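Local structure of nicastrin (Dictyostelium purpureum, 4R12) at residues 227-232 with 481-486; 473-478 with 498-503; 196-201 with 487-492. The protein probably serves as an essential subunit of gamma-secretase, the intramembrane protease complex that cleaves Notch receptors and the amyloid-beta precursor protein. All blocks are in the same frame, centred on the assembly; numbering follows the deposited sequence.

The three contacts show how one long, largely irregular connection, between helix 452-463 and strand 495-496, can be fixed to several parts of a fold. In chain order the segments run 196-201, 227-232, 473-478, 481-486, 487-492 and 498-503. Contact 1 is nested within the loop closed by contact 3, whereas contact 2 crosses both; the centres lie about 13 to 15 Å apart. E501 of contact 2 probably hydrogen-bonds N483 N of contact 1, Q198 of contact 3 packs on S498, and S486 CB packs on G196 O, so the three form one continuous patch. The connection thereby ties the large lobe (contact 1) to strand 192-203 (contact 3) and helix 500-512 (contact 2).

Contact 1: residues 227-232 with 481-486; sequences FRDLSI and VPNFYS
With its OG set between the backbone N and the carbonyl carbon (chi1 56°), S231 turns its hydroxyl oxygen to accept from Y485 N, while Y485, its CG trans to the backbone N (chi1 164°), lays its ring against R228. S231 is the centre of an inverse gamma turn in the loop joining strand 214-220 to helix 234-252, within the large lobe that relates nicastrin to the M28 zinc exopeptidases. The turn gives two consecutive amides two oxygens of a single residue. F484 N donates to S231 O at 3.0 Å in a fairly straight bond (163°) that arrives from above the carbonyl plane; S231 O also accepts a hydrogen bond from T223 OG1. Y485 N reaches S231 OG at 3.1 Å, and this hydroxyl donates a hydrogen bond to R228 O, 2.7 Å away, which fixes its rotation.

CH-pi and apolar contacts add to the hydrogen bonds. R228 CD sits over the centre of the Y485 ring, 3.4 Å from the centroid, a CH-pi contact; the guanidinium travels on to T25 of strand 21-29, and its cation-pi attraction is weak at most. The Y485 hydroxyl is held by E574. I232 CG1 crosses V481 CG1 at about a right angle, 3.8 Å apart, and L230 CD2 approaches the same methyl.

N483 ND2 donates within its amide plane to V481 O at 2.9 Å, which sets the turn of the amide, and a single water donates both to N483 OD1 at 2.8 Å and to D229 OD1 at 2.7 Å.

Contact 2: residues 473-478 with 498-503; sequences MKTYPL and SPYETK
CH-pi packing brings P477 over one face of Y500: P477 CB stands over the middle of the tyrosine ring, 3.7 Å from its centroid, and P477 CD comes within 3.5 Å of Y500 CZ. The proline is thus spread along the ring from CG to CZ, not perched on one atom. In a Met-aromatic contact, M473 SD lies on the other side of the ring plane, oblique to it and 4.7 Å from the ring centroid. The chain of M473 bends twice to get there, and its CG approaches Y500 OH at 3.3 Å.

This ring is the first side chain of helix 500-512, right after P499 at the N-cap position. Its CG lies trans to the backbone N (chi1 -178°), which carries the ring out from the helix and pins the 473-478 loop, at the surface, to the first helical turn.

The T475 carbonyl meets the ring edge, its O 3.6 Å from Y500 CE1. Among polar contacts, N470 ND2 hydrogen-bonds both T475 O and the Y500 hydroxyl. A leucine in place of Y500 would probably deprive P477 and M473 of the flat surface between them and leave N470 ND2 without the tyrosine hydroxyl. K503 NZ reaches back to S498 O, just ahead of the helix, donating in the carbonyl plane at 2.8 Å.

Contact 3: residues 196-201 with 487-492; sequences GGQSIW and SVFGTS
S487 opens the contact through its backbone: its carbonyl O accepts G196 N at 3.0 Å, with the donor in the carbonyl plane and an N-H...O angle of 146°. This is the direct hydrogen bond between the segments; the close S487 O and G196 O are two acceptors and do not bond. At V488 the backbone passes the strand, its carbonyl C 3.4 Å from G196 O, while the side chain turns away and packs on E193.

F489 follows; it and G196 bury the largest areas, in similar amounts. Its CG is trans to the backbone N (chi1 176°), which turns the ring toward strand 192-203, its edge against the glycine backbone: F489 CD1 is 3.5 Å from G197 O. Farther out, Q198 NE2 approaches F489 CE1 obliquely at 3.6 Å. That amide hydrogen-bonds N547 of strand 542-548, the antiparallel neighbour, and also a water, which in turn donates to F489 O at 2.8 Å.

Past G490 the chain turns a corner at T491, whose side chain still touches E193. The chemistry implies a close fit of backbone to side chain: the absence of a side chain at G196 is consistent with its CA lying only 4.0 Å from F489 CB.

Contact 1: residues 227-232 with 481-486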
loop_
_atom_site.group_PDB
_atom_site.type_symbol
_atom_site.label_atom_id
_atom_site.label_comp_id
_atom_site.label_asym_id
_atom_site.label_seq_id
_atom_site.Cartn_x
_atom_site.Cartn_y
_atom_site.Cartn_z
ATOM N N PHE A 227 -0.973 -12.572 -0.430
ATOM C CA PHE A 227 -1.951 -12.595 0.668
ATOM C C PHE A 227 -2.107 -11.181 1.193
ATOM O O PHE A 227 -1.290 -10.721 1.993
ATOM C CB PHE A 227 -1.495 -13.538 1.795
ATOM C CG PHE A 227 -1.265 -14.948 1.336
ATOM C CD1 PHE A 227 -2.337 -15.763 1.006
ATOM C CD2 PHE A 227 0.011 -15.448 1.206
ATOM C CE1 PHE A 227 -2.133 -17.060 0.555
ATOM C CE2 PHE A 227 0.221 -16.743 0.763
ATOM C CZ PHE A 227 -0.854 -17.553 0.442
ATOM N N ARG A 228 -3.146 -10.483 0.749
ATOM C CA ARG A 228 -3.198 -9.040 0.957
ATOM C C ARG A 228 -3.451 -8.615 2.414
ATOM O O ARG A 228 -3.189 -7.455 2.772
ATOM C CB ARG A 228 -4.236 -8.424 0.003
ATOM C CG ARG A 228 -3.687 -8.361 -1.458
ATOM C CD ARG A 228 -4.753 -8.046 -2.508
ATOM N NE ARG A 228 -5.543 -9.221 -2.893
ATOM C CZ ARG A 228 -5.139 -10.154 -3.755
ATOM N NH1 ARG A 228 -3.944 -10.067 -4.333
ATOM N NH2 ARG A 228 -5.934 -11.190 -4.040
ATOM N N ASP A 229 -3.919 -9.530 3.260
ATOM C CA ASP A 229 -4.019 -9.219 4.691
ATOM C C ASP A 229 -2.636 -9.164 5.336
ATOM O O ASP A 229 -2.504 -8.741 6.477
ATOM C CB ASP A 229 -4.881 -10.239 5.431
ATOM C CG ASP A 229 -6.331 -10.186 5.004
ATOM O OD1 ASP A 229 -6.900 -9.071 4.954
ATOM O OD2 ASP A 229 -6.887 -11.260 4.681
ATOM N N LEU A 230 -1.610 -9.603 4.602
ATOM C CA LEU A 230 -0.238 -9.613 5.107
ATOM C C LEU A 230 0.627 -8.569 4.410
ATOM O O LEU A 230 1.854 -8.653 4.460
ATOM C CB LEU A 230 0.412 -10.992 4.926
ATOM C CG LEU A 230 -0.276 -12.147 5.659
ATOM C CD1 LEU A 230 0.429 -13.476 5.378
ATOM C CD2 LEU A 230 -0.288 -11.838 7.167
ATOM N N SER A 231 -0.013 -7.589 3.778
ATOM C CA SER A 231 0.687 -6.615 2.948
ATOM C C SER A 231 1.340 -5.468 3.737
ATOM O O SER A 231 0.969 -4.286 3.550
ATOM C CB SER A 231 -0.289 -6.036 1.907
ATOM O OG SER A 231 -1.429 -5.485 2.554
ATOM N N ILE A 232 2.291 -5.819 4.598
ATOM C CA ILE A 232 3.094 -4.838 5.330
ATOM C C ILE A 232 3.841 -3.920 4.361
ATOM O O ILE A 232 3.852 -2.694 4.540
ATOM C CB ILE A 232 4.103 -5.535 6.260
ATOM C CG1 ILE A 232 3.358 -6.401 7.287
ATOM C CG2 ILE A 232 5.043 -4.513 6.960
ATOM C CD1 ILE A 232 4.279 -7.116 8.248
ATOM N N VAL A 481 -1.650 -7.325 12.091
ATOM C CA VAL A 481 -0.583 -7.223 11.089
ATOM C C VAL A 481 -0.843 -5.978 10.273
ATOM O O VAL A 481 -1.915 -5.842 9.697
ATOM C CB VAL A 481 -0.523 -8.445 10.147
ATOM C CG1 VAL A 481 0.580 -8.233 9.078
ATOM C CG2 VAL A 481 -0.279 -9.718 10.935
ATOM N N PRO A 482 0.127 -5.048 10.226
ATOM C CA PRO A 482 -0.114 -3.883 9.371
ATOM C C PRO A 482 -0.316 -4.342 7.930
ATOM O O PRO A 482 0.487 -5.141 7.449
ATOM C CB PRO A 482 1.177 -3.057 9.489
ATOM C CG PRO A 482 1.932 -3.646 10.661
ATOM C CD PRO A 482 1.483 -5.065 10.799
ATOM N N ASN A 483 -1.380 -3.899 7.274
ATOM C CA ASN A 483 -1.556 -4.243 5.868
ATOM C C ASN A 483 -2.157 -3.068 5.113
ATOM O O ASN A 483 -3.191 -2.544 5.500
ATOM C CB ASN A 483 -2.415 -5.508 5.708
ATOM C CG ASN A 483 -3.808 -5.378 6.330
ATOM O OD1 ASN A 483 -4.816 -5.365 5.615
ATOM N ND2 ASN A 483 -3.872 -5.339 7.663
ATOM N N PHE A 484 -1.486 -2.644 4.047
ATOM C CA PHE A 484 -1.833 -1.392 3.372
ATOM C C PHE A 484 -2.370 -1.598 1.952
ATOM O O PHE A 484 -2.414 -0.660 1.151
ATOM C CB PHE A 484 -0.604 -0.462 3.352
ATOM C CG PHE A 484 -0.148 -0.066 4.737
ATOM C CD1 PHE A 484 -0.741 1.008 5.388
ATOM C CD2 PHE A 484 0.841 -0.782 5.396
ATOM C CE1 PHE A 484 -0.347 1.374 6.678
ATOM C CE2 PHE A 484 1.237 -0.419 6.687
ATOM C CZ PHE A 484 0.634 0.665 7.317
ATOM N N TYR A 485 -2.800 -2.815 1.645
ATOM C CA TYR A 485 -3.534 -3.019 0.393
ATOM C C TYR A 485 -4.756 -2.101 0.434
ATOM O O TYR A 485 -5.426 -2.004 1.457
ATOM C CB TYR A 485 -3.931 -4.485 0.233
ATOM C CG TYR A 485 -5.004 -4.710 -0.808
ATOM C CD1 TYR A 485 -4.804 -4.335 -2.129
ATOM C CD2 TYR A 485 -6.203 -5.333 -0.469
ATOM C CE1 TYR A 485 -5.788 -4.558 -3.094
ATOM C CE2 TYR A 485 -7.192 -5.564 -1.423
ATOM C CZ TYR A 485 -6.975 -5.165 -2.731
ATOM O OH TYR A 485 -7.936 -5.385 -3.681
ATOM N N SER A 486 -5.020 -1.393 -0.661
ATOM C CA SER A 486 -6.066 -0.374 -0.675
ATOM C C SER A 486 -7.472 -0.932 -0.441
ATOM O O SER A 486 -8.354 -0.215 0.029
ATOM C CB SER A 486 -6.051 0.379 -2.018
ATOM O OG SER A 486 -6.442 -0.487 -3.068
HETATM O O HOH W 1 -6.537 -7.211 6.909
#

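Contact 2: residues 473-478 with 498-503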
loop_
_atom_site.group_PDB
_atom_site.type_symbol
_atom_site.label_atom_id
_atom_site.label_comp_id
_atom_site.label_asym_id
_atom_site.label_seq_id
_atom_site.Cartn_x
_atom_site.Cartn_y
_atom_site.Cartn_z
ATOM N N MET A 473 -8.546 6.576 17.450
ATOM C CA MET A 473 -9.526 5.789 16.696
ATOM C C MET A 473 -10.810 5.462 17.466
ATOM O O MET A 473 -10.844 5.484 18.705
ATOM C CB MET A 473 -8.912 4.463 16.235
ATOM C CG MET A 473 -7.627 4.563 15.421
ATOM S SD MET A 473 -7.912 5.306 13.803
ATOM C CE MET A 473 -7.357 6.879 14.260
ATOM N N LYS A 474 -11.850 5.120 16.711
ATOM C CA LYS A 474 -13.143 4.737 17.287
ATOM C C LYS A 474 -13.304 3.217 17.345
ATOM O O LYS A 474 -14.253 2.703 17.930
ATOM C CB LYS A 474 -14.293 5.356 16.478
ATOM C CG LYS A 474 -14.140 6.854 16.211
ATOM C CD LYS A 474 -14.405 7.690 17.457
ATOM C CE LYS A 474 -15.882 7.653 17.837
ATOM N NZ LYS A 474 -16.195 8.374 19.117
ATOM N N THR A 475 -12.379 2.500 16.720
ATOM C CA THR A 475 -12.435 1.041 16.682
ATOM C C THR A 475 -11.044 0.462 16.943
ATOM O O THR A 475 -10.053 1.176 16.846
ATOM C CB THR A 475 -12.954 0.517 15.311
ATOM O OG1 THR A 475 -12.169 1.075 14.244
ATOM C CG2 THR A 475 -14.410 0.901 15.102
ATOM N N TYR A 476 -10.982 -0.822 17.283
ATOM C CA TYR A 476 -9.717 -1.548 17.344
ATOM C C TYR A 476 -9.556 -2.370 16.057
ATOM O O TYR A 476 -10.533 -2.928 15.572
ATOM C CB TYR A 476 -9.673 -2.457 18.570
ATOM C CG TYR A 476 -8.265 -2.774 19.024
ATOM C CD1 TYR A 476 -7.570 -3.867 18.506
ATOM C CD2 TYR A 476 -7.620 -1.963 19.952
ATOM C CE1 TYR A 476 -6.271 -4.145 18.909
ATOM C CE2 TYR A 476 -6.323 -2.234 20.363
ATOM C CZ TYR A 476 -5.655 -3.326 19.841
ATOM O OH TYR A 476 -4.363 -3.590 20.258
ATOM N N PRO A 477 -8.331 -2.441 15.493
ATOM C CA PRO A 477 -8.194 -3.200 14.238
ATOM C C PRO A 477 -8.412 -4.716 14.405
ATOM O O PRO A 477 -7.903 -5.301 15.351
ATOM C CB PRO A 477 -6.743 -2.904 13.801
ATOM C CG PRO A 477 -6.025 -2.543 15.063
ATOM C CD PRO A 477 -7.058 -1.821 15.913
ATOM N N LEU A 478 -9.151 -5.329 13.489
ATOM C CA LEU A 478 -9.367 -6.783 13.511
ATOM C C LEU A 478 -8.069 -7.565 13.267
ATOM O O LEU A 478 -7.854 -8.637 13.828
ATOM C CB LEU A 478 -10.412 -7.170 12.468
ATOM C CG LEU A 478 -11.794 -6.533 12.678
ATOM C CD1 LEU A 478 -12.742 -6.830 11.516
ATOM C CD2 LEU A 478 -12.399 -6.983 14.011
ATOM N N SER A 498 -13.146 2.713 3.767
ATOM C CA SER A 498 -11.715 2.751 4.062
ATOM C C SER A 498 -11.338 1.774 5.169
ATOM O O SER A 498 -11.995 1.724 6.212
ATOM C CB SER A 498 -11.273 4.169 4.466
ATOM O OG SER A 498 -11.182 5.028 3.342
ATOM N N PRO A 499 -10.255 1.014 4.958
ATOM C CA PRO A 499 -9.736 0.138 6.012
ATOM C C PRO A 499 -9.127 0.937 7.162
ATOM O O PRO A 499 -8.890 2.140 7.037
ATOM C CB PRO A 499 -8.655 -0.691 5.304
ATOM C CG PRO A 499 -8.813 -0.380 3.803
ATOM C CD PRO A 499 -9.443 0.962 3.731
ATOM N N TYR A 500 -8.861 0.239 8.259
ATOM C CA TYR A 500 -8.313 0.833 9.473
ATOM C C TYR A 500 -7.064 1.640 9.177
ATOM O O TYR A 500 -6.908 2.751 9.674
ATOM C CB TYR A 500 -7.996 -0.263 10.490
ATOM C CG TYR A 500 -7.473 0.262 11.813
ATOM C CD1 TYR A 500 -8.347 0.680 12.809
ATOM C CD2 TYR A 500 -6.105 0.333 12.064
ATOM C CE1 TYR A 500 -7.877 1.170 14.029
ATOM C CE2 TYR A 500 -5.622 0.808 13.280
ATOM C CZ TYR A 500 -6.515 1.229 14.258
ATOM O OH TYR A 500 -6.044 1.708 15.472
ATOM N N GLU A 501 -6.187 1.068 8.354
ATOM C CA GLU A 501 -4.909 1.693 8.033
ATOM C C GLU A 501 -5.052 3.093 7.430
ATOM O O GLU A 501 -4.301 3.995 7.801
ATOM C CB GLU A 501 -4.110 0.798 7.080
ATOM C CG GLU A 501 -3.327 -0.304 7.776
ATOM C CD GLU A 501 -4.189 -1.485 8.214
ATOM O OE1 GLU A 501 -3.659 -2.341 8.965
ATOM O OE2 GLU A 501 -5.373 -1.563 7.813
ATOM N N THR A 502 -6.000 3.275 6.512
ATOM C CA THR A 502 -6.262 4.591 5.937
ATOM C C THR A 502 -6.844 5.569 6.958
ATOM O O THR A 502 -6.412 6.713 7.040
ATOM C CB THR A 502 -7.227 4.498 4.727
ATOM O OG1 THR A 502 -6.583 3.786 3.672
ATOM C CG2 THR A 502 -7.586 5.878 4.205
ATOM N N LYS A 503 -7.823 5.117 7.732
ATOM C CA LYS A 503 -8.398 5.969 8.775
ATOM C C LYS A 503 -7.346 6.399 9.800
ATOM O O LYS A 503 -7.311 7.567 10.214
ATOM C CB LYS A 503 -9.536 5.243 9.467
ATOM C CG LYS A 503 -10.700 4.913 8.551
ATOM C CD LYS A 503 -11.807 4.184 9.314
ATOM C CE LYS A 503 -13.118 4.269 8.545
ATOM N NZ LYS A 503 -13.626 2.944 8.107
#

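Contact 3: residues 196-201 with 487-492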
loop_
_atom_site.group_PDB
_atom_site.type_symbol
_atom_site.label_atom_id
_atom_site.label_comp_id
_atom_site.label_asym_id
_atom_site.label_seq_id
_atom_site.Cartn_x
_atom_site.Cartn_y
_atom_site.Cartn_z
ATOM N N GLY A 196 -9.786 0.551 -4.901
ATOM C CA GLY A 196 -9.500 1.954 -4.699
ATOM C C GLY A 196 -9.617 2.342 -3.242
ATOM O O GLY A 196 -9.646 1.484 -2.368
ATOM N N GLY A 197 -9.701 3.635 -2.977
ATOM C CA GLY A 197 -9.837 4.085 -1.602
ATOM C C GLY A 197 -9.711 5.577 -1.475
ATOM O O GLY A 197 -10.102 6.310 -2.381
ATOM N N GLN A 198 -9.151 6.020 -0.351
ATOM C CA GLN A 198 -8.941 7.432 -0.098
ATOM C C GLN A 198 -7.460 7.778 0.085
ATOM O O GLN A 198 -6.752 7.118 0.858
ATOM C CB GLN A 198 -9.715 7.871 1.153
ATOM C CG GLN A 198 -11.236 7.705 1.057
ATOM C CD GLN A 198 -11.871 8.647 0.034
ATOM O OE1 GLN A 198 -11.613 9.852 0.035
ATOM N NE2 GLN A 198 -12.701 8.097 -0.843
ATOM N N SER A 199 -7.004 8.804 -0.634
ATOM C CA SER A 199 -5.696 9.414 -0.392
ATOM C C SER A 199 -5.862 10.472 0.679
ATOM O O SER A 199 -6.987 10.836 1.014
ATOM C CB SER A 199 -5.120 10.038 -1.667
ATOM O OG SER A 199 -5.061 9.103 -2.737
ATOM N N ILE A 200 -4.748 10.973 1.221
ATOM C CA ILE A 200 -4.798 12.031 2.228
ATOM C C ILE A 200 -3.730 13.085 1.944
ATOM O O ILE A 200 -2.571 12.746 1.672
ATOM C CB ILE A 200 -4.579 11.506 3.677
ATOM C CG1 ILE A 200 -5.384 10.234 3.968
ATOM C CG2 ILE A 200 -4.966 12.569 4.720
ATOM C CD1 ILE A 200 -4.579 8.941 3.821
ATOM N N TRP A 201 -4.116 14.360 1.983
ATOM C CA TRP A 201 -3.119 15.426 1.859
ATOM C C TRP A 201 -3.264 16.440 2.982
ATOM O O TRP A 201 -4.308 16.524 3.649
ATOM C CB TRP A 201 -3.204 16.123 0.484
ATOM C CG TRP A 201 -4.485 16.849 0.201
ATOM C CD1 TRP A 201 -5.621 16.325 -0.349
ATOM C CD2 TRP A 201 -4.754 18.240 0.420
ATOM N NE1 TRP A 201 -6.585 17.297 -0.468
ATOM C CE2 TRP A 201 -6.080 18.479 0.002
ATOM C CE3 TRP A 201 -4.014 19.301 0.958
ATOM C CZ2 TRP A 201 -6.677 19.737 0.095
ATOM C CZ3 TRP A 201 -4.612 20.548 1.047
ATOM C CH2 TRP A 201 -5.926 20.755 0.609
ATOM N N SER A 487 -7.669 -2.203 -0.781
ATOM C CA SER A 487 -9.003 -2.815 -0.777
ATOM C C SER A 487 -9.910 -2.063 -1.758
ATOM O O SER A 487 -9.427 -1.511 -2.763
ATOM C CB SER A 487 -9.598 -2.848 0.653
ATOM O OG SER A 487 -10.834 -3.524 0.690
ATOM N N VAL A 488 -11.216 -2.058 -1.501
ATOM C CA VAL A 488 -12.162 -1.535 -2.481
ATOM C C VAL A 488 -12.629 -0.119 -2.171
ATOM O O VAL A 488 -12.709 0.295 -1.010
ATOM C CB VAL A 488 -13.391 -2.461 -2.622
ATOM C CG1 VAL A 488 -12.956 -3.800 -3.195
ATOM C CG2 VAL A 488 -14.106 -2.649 -1.286
ATOM N N PHE A 489 -12.930 0.624 -3.231
ATOM C CA PHE A 489 -13.270 2.026 -3.101
ATOM C C PHE A 489 -14.564 2.255 -2.336
ATOM O O PHE A 489 -14.656 3.177 -1.528
ATOM C CB PHE A 489 -13.381 2.686 -4.473
ATOM C CG PHE A 489 -13.828 4.112 -4.411
ATOM C CD1 PHE A 489 -12.928 5.116 -4.096
ATOM C CD2 PHE A 489 -15.158 4.452 -4.635
ATOM C CE1 PHE A 489 -13.338 6.439 -4.015
ATOM C CE2 PHE A 489 -15.580 5.772 -4.566
ATOM C CZ PHE A 489 -14.674 6.768 -4.256
ATOM N N GLY A 490 -15.565 1.428 -2.610
ATOM C CA GLY A 490 -16.892 1.618 -2.044
ATOM C C GLY A 490 -17.935 1.101 -3.010
ATOM O O GLY A 490 -17.590 0.606 -4.083
ATOM N N THR A 491 -19.210 1.212 -2.643
ATOM C CA THR A 491 -20.291 0.718 -3.497
ATOM C C THR A 491 -20.801 1.774 -4.470
ATOM O O THR A 491 -21.500 1.451 -5.430
ATOM C CB THR A 491 -21.467 0.212 -2.659
ATOM O OG1 THR A 491 -21.745 1.156 -1.619
ATOM C CG2 THR A 491 -21.114 -1.116 -2.015
ATOM N N SER A 492 -20.458 3.034 -4.208
ATOM C CA SER A 492 -20.785 4.144 -5.100
ATOM C C SER A 492 -19.893 5.339 -4.776
ATOM O O SER A 492 -19.074 5.271 -3.868
ATOM C CB SER A 492 -22.253 4.545 -4.968
ATOM O OG SER A 492 -22.451 5.318 -3.796
HETATM O O HOH W 2 -12.779 5.016 -0.493
#